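PDB 6HMJ: putative PAS/PAC sensor protein from Nakamurella multipartita DSM 44233, which senses blue light through a flavin mononucleotide chromophore and mediates RNA binding, probably to regulate translation. Local coordinates for residues G144-A149 with T177-G182; E181-A186 with R193-T198; L32-A37 with H78-A83; L64-C67 with P73-V76. One frame throughout, in Å; residues are numbered along the deposited sequence.

Contact 1. Residues G144-A149 with T177-G182; sequences GIVMAA and TGMIEG
No ring, amide or other flat group takes part where Ile145 and Val146 meet Met179 and Ile180; the partners are a thioether and branched aliphatic chains, with no hydrogen bond between them. Met179 does most of the reaching. Its CG stands anti to the backbone N (chi1 -172°), sending the chain across the gap, and a bend at chi3 swings the terminal methyl onto Ile145. Met179 CE lies 3.6 Å from Ile145 CG2 and 3.7 Å from Ile145 CB, the two side chains running alongside in opposite senses. The sulfur faces the neighbouring residue: Met179 SD is 3.8 Å from Val146 CG2. Both segments belong to the helical ANTAR domain, the module class associated with RNA binding, and helix 154-167 joins them in the bundle by covering Val146 through Ala157 and Leu161. The segment axes approach to 11.8 Å at 62°, a separation that the long methionine spans. Beside it, the tip of Ile145 adds a looser touch, CD1 to Ile180 CG1 at 4.3 Å. Leu196 and Phe200 of helix 192-202 also pack on Met179, while Met147 of the second subunit packs on Ile145.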
loop_
_atom_site.group_PDB
_atom_site.type_symbol
_atom_site.label_atom_id
_atom_site.label_comp_id
_atom_site.label_asym_id
_atom_site.label_seq_id
_atom_site.Cartn_x
_atom_site.Cartn_y
_atom_site.Cartn_z
ATOM N N GLY A 144 -3.368 3.721 -2.423
ATOM C CA GLY A 144 -2.388 4.789 -2.315
ATOM C C GLY A 144 -1.151 4.541 -3.155
ATOM O O GLY A 144 -0.602 5.469 -3.755
ATOM N N ILE A 145 -0.688 3.290 -3.200
ATOM C CA ILE A 145 0.467 2.952 -4.026
ATOM C C ILE A 145 0.194 3.311 -5.482
ATOM O O ILE A 145 1.033 3.914 -6.161
ATOM C CB ILE A 145 0.821 1.462 -3.868
ATOM C CG1 ILE A 145 1.416 1.207 -2.483
ATOM C CG2 ILE A 145 1.792 1.028 -4.954
ATOM C CD1 ILE A 145 1.633 -0.260 -2.162
ATOM N N VAL A 146 -0.984 2.936 -5.984
ATOM C CA VAL A 146 -1.335 3.247 -7.366
ATOM C C VAL A 146 -1.462 4.753 -7.562
ATOM O O VAL A 146 -1.037 5.295 -8.590
ATOM C CB VAL A 146 -2.630 2.511 -7.760
ATOM C CG1 VAL A 146 -3.177 3.055 -9.070
ATOM C CG2 VAL A 146 -2.375 1.012 -7.864
ATOM N N MET A 147 -2.059 5.449 -6.592
ATOM C CA MET A 147 -2.231 6.895 -6.700
ATOM C C MET A 147 -0.908 7.591 -6.990
ATOM O O MET A 147 -0.795 8.375 -7.939
ATOM C CB MET A 147 -2.843 7.446 -5.410
ATOM C CG MET A 147 -4.344 7.255 -5.285
ATOM S SD MET A 147 -4.987 7.934 -3.745
ATOM C CE MET A 147 -4.702 9.682 -4.001
ATOM N N ALA A 148 0.111 7.321 -6.172
ATOM C CA ALA A 148 1.372 8.039 -6.294
ATOM C C ALA A 148 2.284 7.435 -7.356
ATOM O O ALA A 148 3.016 8.173 -8.025
ATOM C CB ALA A 148 2.082 8.068 -4.938
ATOM N N ALA A 149 2.258 6.112 -7.529
ATOM C CA ALA A 149 3.121 5.474 -8.520
ATOM C C ALA A 149 2.838 6.009 -9.917
ATOM O O ALA A 149 3.764 6.330 -10.672
ATOM C CB ALA A 149 2.941 3.957 -8.479
ATOM N N THR A 177 -3.688 -7.561 -2.260
ATOM C CA THR A 177 -2.641 -8.297 -1.561
ATOM C C THR A 177 -1.546 -8.740 -2.521
ATOM O O THR A 177 -0.355 -8.645 -2.204
ATOM C CB THR A 177 -3.236 -9.507 -0.842
ATOM O OG1 THR A 177 -4.068 -9.059 0.233
ATOM C CG2 THR A 177 -2.132 -10.398 -0.284
ATOM N N GLY A 178 -1.929 -9.225 -3.703
ATOM C CA GLY A 178 -0.935 -9.661 -4.667
ATOM C C GLY A 178 -0.048 -8.528 -5.143
ATOM O O GLY A 178 1.155 -8.712 -5.344
ATOM N N MET A 179 -0.627 -7.340 -5.325
ATOM C CA MET A 179 0.153 -6.201 -5.793
ATOM C C MET A 179 1.157 -5.750 -4.738
ATOM O O MET A 179 2.290 -5.380 -5.069
ATOM C CB MET A 179 -0.776 -5.044 -6.164
ATOM C CG MET A 179 -0.074 -3.881 -6.839
ATOM S SD MET A 179 -1.049 -2.367 -6.793
ATOM C CE MET A 179 -0.570 -1.739 -5.186
ATOM N N ILE A 180 0.760 -5.771 -3.465
ATOM C CA ILE A 180 1.653 -5.324 -2.403
ATOM C C ILE A 180 2.785 -6.325 -2.205
ATOM O O ILE A 180 3.966 -5.960 -2.199
ATOM C CB ILE A 180 0.860 -5.098 -1.102
ATOM C CG1 ILE A 180 -0.212 -4.026 -1.322
ATOM C CG2 ILE A 180 1.796 -4.701 0.031
ATOM C CD1 ILE A 180 -1.180 -3.864 -0.164
ATOM N N GLU A 181 2.441 -7.604 -2.040
ATOM C CA GLU A 181 3.465 -8.633 -1.892
ATOM C C GLU A 181 4.383 -8.675 -3.108
ATOM O O GLU A 181 5.609 -8.758 -2.966
ATOM C CB GLU A 181 2.803 -9.992 -1.663
ATOM C CG GLU A 181 2.046 -10.088 -0.342
ATOM C CD GLU A 181 1.247 -11.372 -0.212
ATOM O OE1 GLU A 181 1.179 -12.136 -1.197
ATOM O OE2 GLU A 181 0.685 -11.617 0.878
ATOM N N GLY A 182 3.810 -8.613 -4.310
ATOM C CA GLY A 182 4.622 -8.691 -5.514
ATOM C C GLY A 182 5.545 -7.498 -5.669
ATOM O O GLY A 182 6.730 -7.648 -5.982
#

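Contact 2. Residues E181-A186 with R193-T198; sequences EGLAAA and RRRLST
Arg195 leaves its helix with CB directed at segment 181-186, and its chain passes first along Ala186, then Leu183. Arg195 CG, set anti to the backbone N (chi1 -161°), lies against Ala186 CB, the two carbons 3.3 Å apart. The next methylene, Arg195 CD, serves two partners: it stays 3.5 Å from Ala186 CB and comes within 4.0 Å of Leu183 CD1, the leucine and arginine chains crossing at about a right angle. A bend at chi3 then turns the guanidinium away from this apolar bed toward polar partners. Arg195 NH1 donates to a water 3.1 Å away, which in turn donates to Leu183 O at 2.7 Å, so the turn of backbone under the leucine is tied to the arginine through solvent. NH2 is hydrogen-bonded to Leu190 O, in the connection between the segments, and forms a salt bridge with Asp151 of the second subunit. The arrangement is that of two consecutive helices, 172-185 of the ANTAR region and 192-202, joined by a short connection. Between the two helices Leu183 CD2 approaches Leu196 CD1 to 4.3 Å, and both leucines also pack on helix 114-149, Leu183 on Ile145 and Leu196 on Ala149. The backbone of Arg195 has its own partner, Thr198 OG1 donating to Arg195 O. At the N-terminal end of the same helix, the carboxylate of Glu352 accepts from the backbone N of Arg193 and of Arg194, joining it to helix 351-372.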
loop_
_atom_site.group_PDB
_atom_site.type_symbol
_atom_site.label_atom_id
_atom_site.label_comp_id
_atom_site.label_asym_id
_atom_site.label_seq_id
_atom_site.Cartn_x
_atom_site.Cartn_y
_atom_site.Cartn_z
ATOM N N GLU A 181 2.441 -7.604 -2.040
ATOM C CA GLU A 181 3.465 -8.633 -1.892
ATOM C C GLU A 181 4.383 -8.675 -3.108
ATOM O O GLU A 181 5.609 -8.758 -2.966
ATOM C CB GLU A 181 2.803 -9.992 -1.663
ATOM C CG GLU A 181 2.046 -10.088 -0.342
ATOM C CD GLU A 181 1.247 -11.372 -0.212
ATOM O OE1 GLU A 181 1.179 -12.136 -1.197
ATOM O OE2 GLU A 181 0.685 -11.617 0.878
ATOM N N GLY A 182 3.810 -8.613 -4.310
ATOM C CA GLY A 182 4.622 -8.691 -5.514
ATOM C C GLY A 182 5.545 -7.498 -5.669
ATOM O O GLY A 182 6.730 -7.648 -5.982
ATOM N N LEU A 183 5.010 -6.292 -5.461
ATOM C CA LEU A 183 5.828 -5.088 -5.561
ATOM C C LEU A 183 6.980 -5.128 -4.566
ATOM O O LEU A 183 8.107 -4.734 -4.891
ATOM C CB LEU A 183 4.960 -3.849 -5.333
ATOM C CG LEU A 183 5.674 -2.497 -5.286
ATOM C CD1 LEU A 183 6.344 -2.187 -6.611
ATOM C CD2 LEU A 183 4.694 -1.401 -4.915
ATOM N N ALA A 184 6.716 -5.597 -3.344
ATOM C CA ALA A 184 7.776 -5.710 -2.351
ATOM C C ALA A 184 8.896 -6.619 -2.834
ATOM O O ALA A 184 10.070 -6.381 -2.520
ATOM C CB ALA A 184 7.206 -6.229 -1.031
ATOM N N ALA A 185 8.562 -7.655 -3.598
ATOM C CA ALA A 185 9.541 -8.606 -4.104
ATOM C C ALA A 185 10.107 -8.213 -5.463
ATOM O O ALA A 185 11.006 -8.897 -5.962
ATOM C CB ALA A 185 8.914 -10.000 -4.200
ATOM N N ALA A 186 9.612 -7.138 -6.068
ATOM C CA ALA A 186 10.064 -6.751 -7.395
ATOM C C ALA A 186 11.515 -6.272 -7.353
ATOM O O ALA A 186 12.080 -5.980 -6.296
ATOM C CB ALA A 186 9.162 -5.659 -7.967
ATOM N N ARG A 193 7.153 2.594 -12.163
ATOM C CA ARG A 193 5.974 2.312 -12.980
ATOM C C ARG A 193 6.165 1.053 -13.816
ATOM O O ARG A 193 5.250 0.227 -13.922
ATOM C CB ARG A 193 5.648 3.510 -13.867
ATOM C CG ARG A 193 5.261 4.732 -13.074
ATOM C CD ARG A 193 5.055 5.949 -13.950
ATOM N NE ARG A 193 4.704 7.118 -13.145
ATOM C CZ ARG A 193 4.636 8.358 -13.614
ATOM N NH1 ARG A 193 4.900 8.608 -14.892
ATOM N NH2 ARG A 193 4.308 9.351 -12.800
ATOM N N ARG A 194 7.342 0.890 -14.424
ATOM C CA ARG A 194 7.662 -0.370 -15.086
ATOM C C ARG A 194 7.590 -1.524 -14.095
ATOM O O ARG A 194 7.015 -2.577 -14.391
ATOM C CB ARG A 194 9.056 -0.280 -15.716
ATOM C CG ARG A 194 9.620 -1.570 -16.312
ATOM C CD ARG A 194 8.998 -1.900 -17.659
ATOM N NE ARG A 194 9.675 -3.027 -18.298
ATOM C CZ ARG A 194 10.881 -2.954 -18.854
ATOM N NH1 ARG A 194 11.555 -1.809 -18.848
ATOM N NH2 ARG A 194 11.421 -4.028 -19.414
ATOM N N ARG A 195 8.162 -1.330 -12.907
ATOM C CA ARG A 195 8.160 -2.368 -11.882
ATOM C C ARG A 195 6.741 -2.799 -11.529
ATOM O O ARG A 195 6.437 -3.996 -11.464
ATOM C CB ARG A 195 8.890 -1.842 -10.646
ATOM C CG ARG A 195 9.365 -2.894 -9.674
ATOM C CD ARG A 195 9.867 -2.233 -8.405
ATOM N NE ARG A 195 10.709 -1.077 -8.706
ATOM C CZ ARG A 195 10.897 -0.042 -7.891
ATOM N NH1 ARG A 195 10.299 0.004 -6.707
ATOM N NH2 ARG A 195 11.681 0.958 -8.268
ATOM N N LEU A 196 5.855 -1.830 -11.287
ATOM C CA LEU A 196 4.489 -2.155 -10.891
ATOM C C LEU A 196 3.718 -2.797 -12.038
ATOM O O LEU A 196 2.911 -3.706 -11.817
ATOM C CB LEU A 196 3.784 -0.890 -10.403
ATOM C CG LEU A 196 2.438 -1.042 -9.696
ATOM C CD1 LEU A 196 2.518 -2.019 -8.535
ATOM C CD2 LEU A 196 1.972 0.323 -9.217
ATOM N N SER A 197 3.950 -2.337 -13.269
ATOM C CA SER A 197 3.252 -2.907 -14.416
ATOM C C SER A 197 3.534 -4.398 -14.552
ATOM O O SER A 197 2.618 -5.188 -14.814
ATOM C CB SER A 197 3.653 -2.169 -15.692
ATOM O OG SER A 197 3.084 -2.785 -16.834
ATOM N N THR A 198 4.795 -4.807 -14.382
ATOM C CA THR A 198 5.123 -6.225 -14.471
ATOM C C THR A 198 4.516 -7.025 -13.323
ATOM O O THR A 198 4.330 -8.238 -13.460
ATOM C CB THR A 198 6.642 -6.437 -14.500
ATOM O OG1 THR A 198 7.199 -6.160 -13.210
ATOM C CG2 THR A 198 7.301 -5.547 -15.547
HETATM O O HOH W 1 9.870 -2.699 -5.216
#

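Contact 3. Residues L32-A37 with H78-A83; sequences LVLGFA and HLLLTA
A single strand side chain, Leu80, makes every close contact here, giving one methyl to Val33 and the other to Leu34 at the very end of a helix. The setting is the N-terminal PAS domain, in which the short helix 28-34 lies over the antiparallel sheet and Leu80 belongs to strand 74-82, outermost in that sheet within the chain. Leu80 CD1 meets Val33 CG1 at 3.7 Å, the two side chains lying crosswise. The second touch is looser: Leu80 CD2 is 4.3 Å from Leu34 CD2. Although Leu34 CB starts away from the strand, the CD2 branch is the one that comes back to Leu80. Ala90 of the adjoining strand 85-97 also packs on Leu80, and Leu43 and His51 pack on Leu34; Val33, Leu34 and Leu80 are all buried. Just beyond the touching residues the helix stops in a Schellman motif, with Gly35 at a positive phi of 125° that glycine accommodates without a side chain to jam against the preceding carbonyl. Arg88 links the two elements by hydrogen bonds, NH2 with Val33 O and NH1 with Thr82 OG1. On the strand, the His78 ring presents its edge to Leu80 CD2, which lies in the ring plane, while Trp60 meets the ring edge-to-face and Thr92 OG1 bonds its NE2. The remaining ring nitrogen turns back to its own strand: His78 ND1 donates to Leu79 O at 2.7 Å, nearly straight at 167°, from above the carbonyl plane.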
loop_
_atom_site.group_PDB
_atom_site.type_symbol
_atom_site.label_atom_id
_atom_site.label_comp_id
_atom_site.label_asym_id
_atom_site.label_seq_id
_atom_site.Cartn_x
_atom_site.Cartn_y
_atom_site.Cartn_z
ATOM N N LEU A 32 -34.755 -13.797 41.853
ATOM C CA LEU A 32 -34.318 -12.709 40.983
ATOM C C LEU A 32 -34.313 -13.131 39.520
ATOM O O LEU A 32 -34.734 -12.362 38.648
ATOM C CB LEU A 32 -32.933 -12.223 41.405
ATOM C CG LEU A 32 -32.891 -11.428 42.712
ATOM C CD1 LEU A 32 -31.473 -11.352 43.251
ATOM C CD2 LEU A 32 -33.459 -10.030 42.501
ATOM N N VAL A 33 -33.835 -14.343 39.228
ATOM C CA VAL A 33 -33.837 -14.822 37.850
ATOM C C VAL A 33 -35.243 -14.772 37.270
ATOM O O VAL A 33 -35.441 -14.380 36.113
ATOM C CB VAL A 33 -33.249 -16.244 37.776
ATOM C CG1 VAL A 33 -33.533 -16.868 36.417
ATOM C CG2 VAL A 33 -31.753 -16.214 38.042
ATOM N N LEU A 34 -36.243 -15.174 38.059
ATOM C CA LEU A 34 -37.611 -15.182 37.556
ATOM C C LEU A 34 -38.150 -13.767 37.374
ATOM O O LEU A 34 -38.979 -13.534 36.486
ATOM C CB LEU A 34 -38.503 -15.988 38.501
ATOM C CG LEU A 34 -38.093 -17.454 38.688
ATOM C CD1 LEU A 34 -39.045 -18.180 39.632
ATOM C CD2 LEU A 34 -38.011 -18.182 37.351
ATOM N N GLY A 35 -37.693 -12.813 38.188
ATOM C CA GLY A 35 -38.101 -11.428 38.036
ATOM C C GLY A 35 -38.683 -10.819 39.295
ATOM O O GLY A 35 -39.484 -9.882 39.224
ATOM N N PHE A 36 -38.283 -11.335 40.455
ATOM C CA PHE A 36 -38.832 -10.904 41.730
ATOM C C PHE A 36 -37.723 -10.810 42.765
ATOM O O PHE A 36 -36.771 -11.593 42.744
ATOM C CB PHE A 36 -39.889 -11.882 42.262
ATOM C CG PHE A 36 -41.184 -11.855 41.514
ATOM C CD1 PHE A 36 -41.445 -12.796 40.534
ATOM C CD2 PHE A 36 -42.149 -10.905 41.799
ATOM C CE1 PHE A 36 -42.641 -12.786 39.845
ATOM C CE2 PHE A 36 -43.350 -10.889 41.115
ATOM C CZ PHE A 36 -43.597 -11.831 40.136
ATOM N N ALA A 37 -37.847 -9.843 43.668
ATOM C CA ALA A 37 -36.960 -9.835 44.815
ATOM C C ALA A 37 -37.309 -11.042 45.686
ATOM O O ALA A 37 -38.445 -11.524 45.662
ATOM C CB ALA A 37 -37.106 -8.546 45.614
ATOM N N HIS A 78 -35.348 -24.686 27.748
ATOM C CA HIS A 78 -36.640 -24.017 27.838
ATOM C C HIS A 78 -36.426 -22.510 27.760
ATOM O O HIS A 78 -35.309 -22.029 27.547
ATOM C CB HIS A 78 -37.362 -24.396 29.131
ATOM C CG HIS A 78 -36.647 -23.953 30.369
ATOM N ND1 HIS A 78 -36.804 -22.695 30.909
ATOM C CD2 HIS A 78 -35.763 -24.596 31.167
ATOM C CE1 HIS A 78 -36.056 -22.585 31.990
ATOM N NE2 HIS A 78 -35.412 -23.724 32.169
ATOM N N LEU A 79 -37.516 -21.770 27.932
ATOM C CA LEU A 79 -37.503 -20.316 27.958
ATOM C C LEU A 79 -37.862 -19.806 29.350
ATOM O O LEU A 79 -38.298 -20.558 30.226
ATOM C CB LEU A 79 -38.492 -19.747 26.933
ATOM C CG LEU A 79 -38.347 -20.161 25.471
ATOM C CD1 LEU A 79 -39.415 -19.475 24.630
ATOM C CD2 LEU A 79 -36.963 -19.830 24.945
ATOM N N LEU A 80 -37.657 -18.505 29.548
ATOM C CA LEU A 80 -38.111 -17.812 30.748
ATOM C C LEU A 80 -38.957 -16.631 30.294
ATOM O O LEU A 80 -38.486 -15.789 29.523
ATOM C CB LEU A 80 -36.932 -17.347 31.609
ATOM C CG LEU A 80 -36.157 -18.442 32.349
ATOM C CD1 LEU A 80 -34.988 -17.840 33.114
ATOM C CD2 LEU A 80 -37.051 -19.230 33.292
ATOM N N LEU A 81 -40.195 -16.570 30.772
ATOM C CA LEU A 81 -41.119 -15.519 30.365
ATOM C C LEU A 81 -40.848 -14.225 31.123
ATOM O O LEU A 81 -40.710 -14.231 32.351
ATOM C CB LEU A 81 -42.558 -15.979 30.582
ATOM C CG LEU A 81 -42.867 -17.335 29.940
ATOM C CD1 LEU A 81 -44.275 -17.790 30.282
ATOM C CD2 LEU A 81 -42.660 -17.290 28.431
ATOM N N THR A 82 -40.783 -13.115 30.389
ATOM C CA THR A 82 -40.524 -11.800 30.959
ATOM C C THR A 82 -41.724 -10.891 30.744
ATOM O O THR A 82 -42.186 -10.723 29.610
ATOM C CB THR A 82 -39.280 -11.165 30.331
ATOM O OG1 THR A 82 -38.223 -12.130 30.273
ATOM C CG2 THR A 82 -38.826 -9.961 31.144
ATOM N N ALA A 83 -42.216 -10.299 31.831
ATOM C CA ALA A 83 -43.375 -9.415 31.767
ATOM C C ALA A 83 -43.093 -8.235 30.844
ATOM O O ALA A 83 -42.210 -7.416 31.119
ATOM C CB ALA A 83 -43.743 -8.925 33.165
#

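Contact 4. Residues L64-C67 with P73-V76; sequences LQRC and PVVV
Arg66, whose carbonyl O is hydrogen-bonded to Thr70 OG1 one helical turn on, sets the edge of its guanidinium beside the methyls of Val74. No hydrogen bond crosses this contact; the arginine and the valine simply pack, their side chains nearly perpendicular. Val74 CG1 lies near the guanidinium plane, 4.0 Å from Arg66 NH1. A bend at chi3 brings NE into the same neighbourhood, 4.1 Å from Val74 CG2. That second methyl, anti to the carbonyl carbon of Val74, also rests on Cys67, Val74 CG2 to Cys67 CB at 3.9 Å. One valine thus divides itself between an exposed charged chain and a buried cysteine, which in turn packs on Leu94 and Ala96 of strand 85-97 and Val106 of strand 105-112. With Val74 replaced by an alanine both methyls go, which is likely to open a gap beside Cys67 CB and leave the Arg66 guanidinium freer to turn. Outside the pair, Phe12 of the second subunit packs on Val75 and Ser14 of that subunit on Pro73. Helix 54-70 and strand 74-82 are the long helix and the outer strand that follows it in the PAS fold, the helix packed on the antiparallel sheet.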
loop_
_atom_site.group_PDB
_atom_site.type_symbol
_atom_site.label_atom_id
_atom_site.label_comp_id
_atom_site.label_asym_id
_atom_site.label_seq_id
_atom_site.Cartn_x
_atom_site.Cartn_y
_atom_site.Cartn_z
ATOM N N LEU A 64 -38.106 -33.424 35.894
ATOM C CA LEU A 64 -38.094 -33.408 37.353
ATOM C C LEU A 64 -38.558 -34.743 37.921
ATOM O O LEU A 64 -37.958 -35.260 38.871
ATOM C CB LEU A 64 -38.968 -32.266 37.868
ATOM C CG LEU A 64 -39.080 -32.127 39.386
ATOM C CD1 LEU A 64 -37.720 -32.256 40.055
ATOM C CD2 LEU A 64 -39.717 -30.792 39.737
ATOM N N GLN A 65 -39.626 -35.315 37.360
ATOM C CA GLN A 65 -40.080 -36.627 37.806
ATOM C C GLN A 65 -39.061 -37.708 37.462
ATOM O O GLN A 65 -38.865 -38.653 38.235
ATOM C CB GLN A 65 -41.439 -36.956 37.186
ATOM C CG GLN A 65 -42.612 -36.239 37.835
ATOM C CD GLN A 65 -42.738 -36.553 39.312
ATOM O OE1 GLN A 65 -42.369 -37.640 39.760
ATOM N NE2 GLN A 65 -43.248 -35.598 40.080
ATOM N N ARG A 66 -38.399 -37.584 36.310
ATOM C CA ARG A 66 -37.417 -38.585 35.909
ATOM C C ARG A 66 -36.224 -38.596 36.857
ATOM O O ARG A 66 -35.783 -39.662 37.303
ATOM C CB ARG A 66 -36.960 -38.323 34.473
ATOM C CG ARG A 66 -35.795 -39.194 34.025
ATOM C CD ARG A 66 -35.600 -39.146 32.515
ATOM N NE ARG A 66 -35.725 -37.790 31.981
ATOM C CZ ARG A 66 -36.840 -37.278 31.461
ATOM N NH1 ARG A 66 -36.843 -36.031 31.006
ATOM N NH2 ARG A 66 -37.952 -38.003 31.391
ATOM N N CYS A 67 -35.685 -37.415 37.174
ATOM C CA CYS A 67 -34.541 -37.345 38.076
ATOM C C CYS A 67 -34.883 -37.900 39.451
ATOM O O CYS A 67 -34.019 -38.475 40.122
ATOM C CB CYS A 67 -34.050 -35.901 38.196
ATOM S SG CYS A 67 -32.514 -35.700 39.145
ATOM N N PRO A 73 -28.781 -37.587 36.286
ATOM C CA PRO A 73 -28.890 -36.160 35.961
ATOM C C PRO A 73 -29.754 -35.926 34.730
ATOM O O PRO A 73 -29.834 -36.764 33.830
ATOM C CB PRO A 73 -27.437 -35.741 35.719
ATOM C CG PRO A 73 -26.652 -36.661 36.582
ATOM C CD PRO A 73 -27.383 -37.979 36.547
ATOM N N VAL A 74 -30.401 -34.763 34.700
ATOM C CA VAL A 74 -31.296 -34.390 33.610
ATOM C C VAL A 74 -31.070 -32.925 33.267
ATOM O O VAL A 74 -30.837 -32.096 34.153
ATOM C CB VAL A 74 -32.774 -34.627 33.986
ATOM C CG1 VAL A 74 -33.682 -34.322 32.803
ATOM C CG2 VAL A 74 -32.981 -36.053 34.482
ATOM N N VAL A 75 -31.134 -32.608 31.975
ATOM C CA VAL A 75 -31.057 -31.234 31.494
ATOM C C VAL A 75 -32.251 -30.974 30.587
ATOM O O VAL A 75 -32.586 -31.804 29.735
ATOM C CB VAL A 75 -29.736 -30.957 30.748
ATOM C CG1 VAL A 75 -29.726 -29.539 30.196
ATOM C CG2 VAL A 75 -28.545 -31.190 31.667
ATOM N N VAL A 76 -32.884 -29.817 30.765
ATOM C CA VAL A 76 -34.068 -29.435 30.003
ATOM C C VAL A 76 -33.852 -28.029 29.461
ATOM O O VAL A 76 -33.641 -27.088 30.235
ATOM C CB VAL A 76 -35.349 -29.497 30.852
ATOM C CG1 VAL A 76 -36.527 -28.916 30.081
ATOM C CG2 VAL A 76 -35.639 -30.934 31.265
#

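Contacts 1 and 2 adjoin in one helical bundle: they share Glu181 and Gly182 on helix 172-185, and Ala149 O of one probably accepts a hydrogen bond from Arg193 NE of the other. Contacts 3 and 4 lie in the N-terminal PAS domain, centres about 20 Å apart, and use different ends of strand 74-82 against two different helices, far from the helical pair. Contacts 1 and 3 are buried and wholly apolar across the interface. Contact 2, only partly buried, adds a bridging water, and contact 4 mixes a buried cysteine with an exposed arginine. In both of these an arginine lies against aliphatic carbon, by its methylenes in contact 2 and by its guanidinium edge in contact 4.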